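Local atomic coordinates of L-2,4-diaminobutyric acid acetyltransferase (Geobacillus sp., PDB entry 6SL8), a protein that catalyses the transfer of an acetyl group, probably from acetyl-CoA as in other GNAT enzymes, to L-2,4-diaminobutyric acid. Residues S75-P80 against F87-A92. Numbering follows the deposited sequence.
Sequences SAFRSP and FVWQVA. With DAB (2,4-diaminobutyric acid), chain B.
Phe-77 sets CG between its backbone N and carbonyl carbon (chi1 51°), which lays the ring beside Phe-87, whose CG stands anti to the backbone N. The two side chains run the same way off one face of the sheet. CB of Phe-87 sits over a face of the Phe-77 ring, 3.9 Å from its centroid, a CH-pi contact displaced toward the rim. Beyond it the rings, 24° from parallel, are slid so far apart that they barely overlap; Phe-77 CZ reaches Phe-87 CD2 at 3.5 Å. Trp-89 CE3 lies at the edge of the Phe-77 ring, near its plane, by CE2. Phe-57 and Tyr-56 of the second subunit meet the Phe-77 and Phe-87 rings, respectively; an alanine at Phe-77 would probably leave Phe-87 CB without the ring face it rests on and that Phe-57 without its aromatic partner. The backbones form an antiparallel hairpin in the central sheet of the GNAT fold, Phe-77 N to Phe-87 O (3.0 Å) being answered by Phe-87 N to Phe-77 O. A classic beta bulge then interrupts the pairing: Trp-89 and Gln-90 together face Ser-75, whose O accepts Trp-89 N at 2.8 Å, while Ser-75 N donates to Gln-90 O. Ser-75 OG takes the Gln-90 N-H (3.0 Å, bent to 136°) and shares a water with Gln-90 OE1; this water lies over the Trp-89 indole. The bulge presents Trp-89 O to ligand ND (2.9 Å), and extended Gln-90 gives NE2 to the ligand carboxylate O (3.0 Å), its OE1 also bonded to Tyr-50 OH. Glu-168, Thr-125 and Asp-43 also hydrogen-bond the bound diaminobutyrate.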
ATOM      1  N   SER A  75      -8.818   5.325  -1.156  1.00 21.64           N
ATOM      2  CA  SER A  75      -7.921   4.242  -1.470  1.00 21.25           C
ATOM      3  C   SER A  75      -8.506   2.943  -0.973  1.00 21.42           C
ATOM      4  O   SER A  75      -9.032   2.850   0.132  1.00 21.34           O
ATOM      5  CB  SER A  75      -6.520   4.415  -0.970  1.00 21.57           C
ATOM      6  OG  SER A  75      -6.518   4.646   0.443  1.00 21.10           O
ATOM      7  N   ALA A  76      -8.366   1.880  -1.789  1.00 20.85           N
ATOM      8  CA  ALA A  76      -8.841   0.546  -1.410  1.00 20.10           C
ATOM      9  C   ALA A  76      -8.130  -0.470  -2.280  1.00 20.63           C
ATOM     10  O   ALA A  76      -7.419  -0.116  -3.263  1.00 21.76           O
ATOM     11  CB  ALA A  76     -10.388   0.423  -1.614  1.00 21.72           C
ATOM     12  N   PHE A  77      -8.244  -1.741  -1.900  1.00 19.68           N
ATOM     13  CA  PHE A  77      -7.656  -2.849  -2.676  1.00 20.68           C
ATOM     14  C   PHE A  77      -8.492  -4.079  -2.459  1.00 21.31           C
ATOM     15  O   PHE A  77      -9.083  -4.229  -1.394  1.00 21.51           O
ATOM     16  CB  PHE A  77      -6.157  -3.123  -2.322  1.00 21.53           C
ATOM     17  CG  PHE A  77      -5.892  -3.268  -0.838  1.00 21.24           C
ATOM     18  CD1 PHE A  77      -6.047  -4.484  -0.270  1.00 22.65           C
ATOM     19  CD2 PHE A  77      -5.458  -2.157  -0.082  1.00 24.45           C
ATOM     20  CE1 PHE A  77      -5.806  -4.660   1.098  1.00 21.93           C
ATOM     21  CE2 PHE A  77      -5.230  -2.321   1.339  1.00 23.35           C
ATOM     22  CZ  PHE A  77      -5.404  -3.573   1.869  1.00 22.54           C
ATOM     23  N   ARG A  78      -8.485  -4.966  -3.403  1.00 20.80           N
ATOM     24  CA  ARG A  78      -9.045  -6.302  -3.149  1.00 20.73           C
ATOM     25  C   ARG A  78      -7.981  -7.080  -2.346  1.00 23.31           C
ATOM     26  O   ARG A  78      -6.782  -7.090  -2.646  1.00 23.37           O
ATOM     27  CB  ARG A  78      -9.343  -7.065  -4.459  1.00 21.66           C
ATOM     28  CG  ARG A  78     -10.406  -6.406  -5.322  1.00 24.79           C
ATOM     29  CD  ARG A  78     -11.711  -6.202  -4.575  1.00 27.41           C
ATOM     30  NE  ARG A  78     -12.793  -5.761  -5.490  1.00 28.93           N
ATOM     31  CZ  ARG A  78     -13.722  -6.573  -6.047  1.00 29.47           C
ATOM     32  NH1 ARG A  78     -14.576  -6.006  -6.909  1.00 28.55           N
ATOM     33  NH2 ARG A  78     -13.800  -7.844  -5.790  1.00 32.12           N
ATOM     34  N   SER A  79      -8.428  -7.775  -1.285  1.00 22.53           N
ATOM     35  CA  SER A  79      -7.498  -8.538  -0.497  1.00 22.10           C
ATOM     36  C   SER A  79      -6.850  -9.663  -1.298  1.00 23.50           C
ATOM     37  O   SER A  79      -7.560 -10.417  -1.960  1.00 25.06           O
ATOM     38  CB  SER A  79      -8.277  -9.147   0.686  1.00 24.74           C
ATOM     39  OG  SER A  79      -7.457 -10.081   1.358  1.00 27.25           O
ATOM     40  N   PRO A  80      -5.501  -9.730  -1.325  1.00 22.43           N
ATOM     41  CA  PRO A  80      -4.886 -10.766  -2.168  1.00 23.43           C
ATOM     42  C   PRO A  80      -5.379 -12.192  -1.851  1.00 26.15           C
ATOM     43  O   PRO A  80      -5.571 -12.939  -2.783  1.00 29.95           O
ATOM     44  CB  PRO A  80      -3.386 -10.621  -1.829  1.00 26.62           C
ATOM     45  CG  PRO A  80      -3.249  -9.155  -1.594  1.00 25.10           C
ATOM     46  CD  PRO A  80      -4.514  -8.744  -0.837  1.00 22.98           C
ATOM     47  N   PHE A  87     -10.875  -4.030   0.833  1.00 20.41           N
ATOM     48  CA  PHE A  87     -10.376  -3.269   2.018  1.00 19.77           C
ATOM     49  C   PHE A  87     -10.308  -1.832   1.670  1.00 21.95           C
ATOM     50  O   PHE A  87      -9.559  -1.463   0.731  1.00 20.96           O
ATOM     51  CB  PHE A  87      -9.035  -3.814   2.477  1.00 20.56           C
ATOM     52  CG  PHE A  87      -8.587  -3.126   3.761  1.00 21.67           C
ATOM     53  CD1 PHE A  87      -9.014  -3.633   4.934  1.00 23.59           C
ATOM     54  CD2 PHE A  87      -7.874  -1.937   3.755  1.00 22.29           C
ATOM     55  CE1 PHE A  87      -8.717  -3.005   6.158  1.00 24.48           C
ATOM     56  CE2 PHE A  87      -7.555  -1.306   4.982  1.00 23.47           C
ATOM     57  CZ  PHE A  87      -7.996  -1.864   6.127  1.00 22.80           C
ATOM     58  N   VAL A  88     -11.019  -0.979   2.400  1.00 20.23           N
ATOM     59  CA  VAL A  88     -11.019   0.439   2.241  1.00 20.31           C
ATOM     60  C   VAL A  88     -10.017   1.017   3.192  1.00 22.15           C
ATOM     61  O   VAL A  88     -10.147   0.887   4.440  1.00 23.03           O
ATOM     62  CB  VAL A  88     -12.399   1.117   2.308  1.00 20.84           C
ATOM     63  CG1 VAL A  88     -12.260   2.599   2.189  1.00 23.25           C
ATOM     64  CG2 VAL A  88     -13.329   0.518   1.250  1.00 22.02           C
ATOM     65  N   TRP A  89      -8.983   1.701   2.662  1.00 21.70           N
ATOM     66  CA  TRP A  89      -7.835   2.128   3.422  1.00 20.37           C
ATOM     67  C   TRP A  89      -8.051   3.564   3.903  1.00 22.29           C
ATOM     68  O   TRP A  89      -8.091   3.767   5.139  1.00 24.93           O
ATOM     69  CB  TRP A  89      -6.568   1.969   2.598  1.00 20.40           C
ATOM     70  CG  TRP A  89      -5.281   2.294   3.230  1.00 21.57           C
ATOM     71  CD1 TRP A  89      -5.088   2.798   4.501  1.00 21.66           C
ATOM     72  CD2 TRP A  89      -3.994   2.173   2.637  1.00 21.65           C
ATOM     73  NE1 TRP A  89      -3.753   3.023   4.677  1.00 24.60           N
ATOM     74  CE2 TRP A  89      -3.044   2.598   3.565  1.00 25.64           C
ATOM     75  CE3 TRP A  89      -3.567   1.716   1.367  1.00 22.91           C
ATOM     76  CZ2 TRP A  89      -1.653   2.627   3.254  1.00 26.32           C
ATOM     77  CZ3 TRP A  89      -2.187   1.727   1.055  1.00 25.86           C
ATOM     78  CH2 TRP A  89      -1.275   2.136   2.013  1.00 26.65           C
ATOM     79  N   GLN A  90      -8.100   4.544   3.041  1.00 20.02           N
ATOM     80  CA  GLN A  90      -8.249   5.939   3.464  1.00 20.35           C
ATOM     81  C   GLN A  90      -9.419   6.556   2.704  1.00 22.34           C
ATOM     82  O   GLN A  90      -9.481   6.427   1.486  1.00 22.86           O
ATOM     83  CB  GLN A  90      -6.994   6.797   3.302  1.00 19.56           C
ATOM     84  CG  GLN A  90      -5.847   6.230   4.087  1.00 20.45           C
ATOM     85  CD  GLN A  90      -4.616   7.130   4.044  1.00 24.80           C
ATOM     86  OE1 GLN A  90      -4.026   7.344   2.989  1.00 24.33           O
ATOM     87  NE2 GLN A  90      -4.187   7.558   5.200  1.00 23.74           N
ATOM     88  N   VAL A  91     -10.258   7.316   3.402  1.00 22.65           N
ATOM     89  CA  VAL A  91     -11.333   8.162   2.850  1.00 22.66           C
ATOM     90  C   VAL A  91     -11.062   9.610   3.266  1.00 24.06           C
ATOM     91  O   VAL A  91     -10.983   9.901   4.472  1.00 25.90           O
ATOM     92  CB  VAL A  91     -12.724   7.677   3.351  1.00 24.08           C
ATOM     93  CG1 VAL A  91     -13.812   8.577   2.809  1.00 27.21           C
ATOM     94  CG2 VAL A  91     -12.944   6.184   3.149  1.00 25.82           C
ATOM     95  N   ALA A  92     -10.865  10.474   2.274  1.00 23.69           N
ATOM     96  CA  ALA A  92     -10.613  11.854   2.491  1.00 25.81           C
ATOM     97  C   ALA A  92     -11.540  12.742   1.700  1.00 26.25           C
ATOM     98  O   ALA A  92     -11.690  12.554   0.478  1.00 25.33           O
ATOM     99  CB  ALA A  92      -9.169  12.219   2.232  1.00 26.57           C
TER
HETATM  100  N   DAB B 201      -6.037   5.801  10.246  1.00 26.29           N
HETATM  101  CA  DAB B 201      -5.771   4.902   9.056  1.00 24.43           C
HETATM  102  C   DAB B 201      -5.150   5.681   7.960  1.00 24.78           C
HETATM  103  O   DAB B 201      -5.225   6.870   7.936  1.00 23.77           O
HETATM  104  CB  DAB B 201      -6.988   4.048   8.674  1.00 25.33           C
HETATM  105  CG  DAB B 201      -7.997   4.935   8.076  1.00 26.86           C
HETATM  106  ND  DAB B 201      -9.218   4.153   7.797  1.00 24.43           N
HETATM  107  OXT DAB B 201      -4.558   4.983   7.093  1.00 26.16           O
HETATM  108  O   HOH W   1      -3.969   5.182   1.247  1.00 24.06           O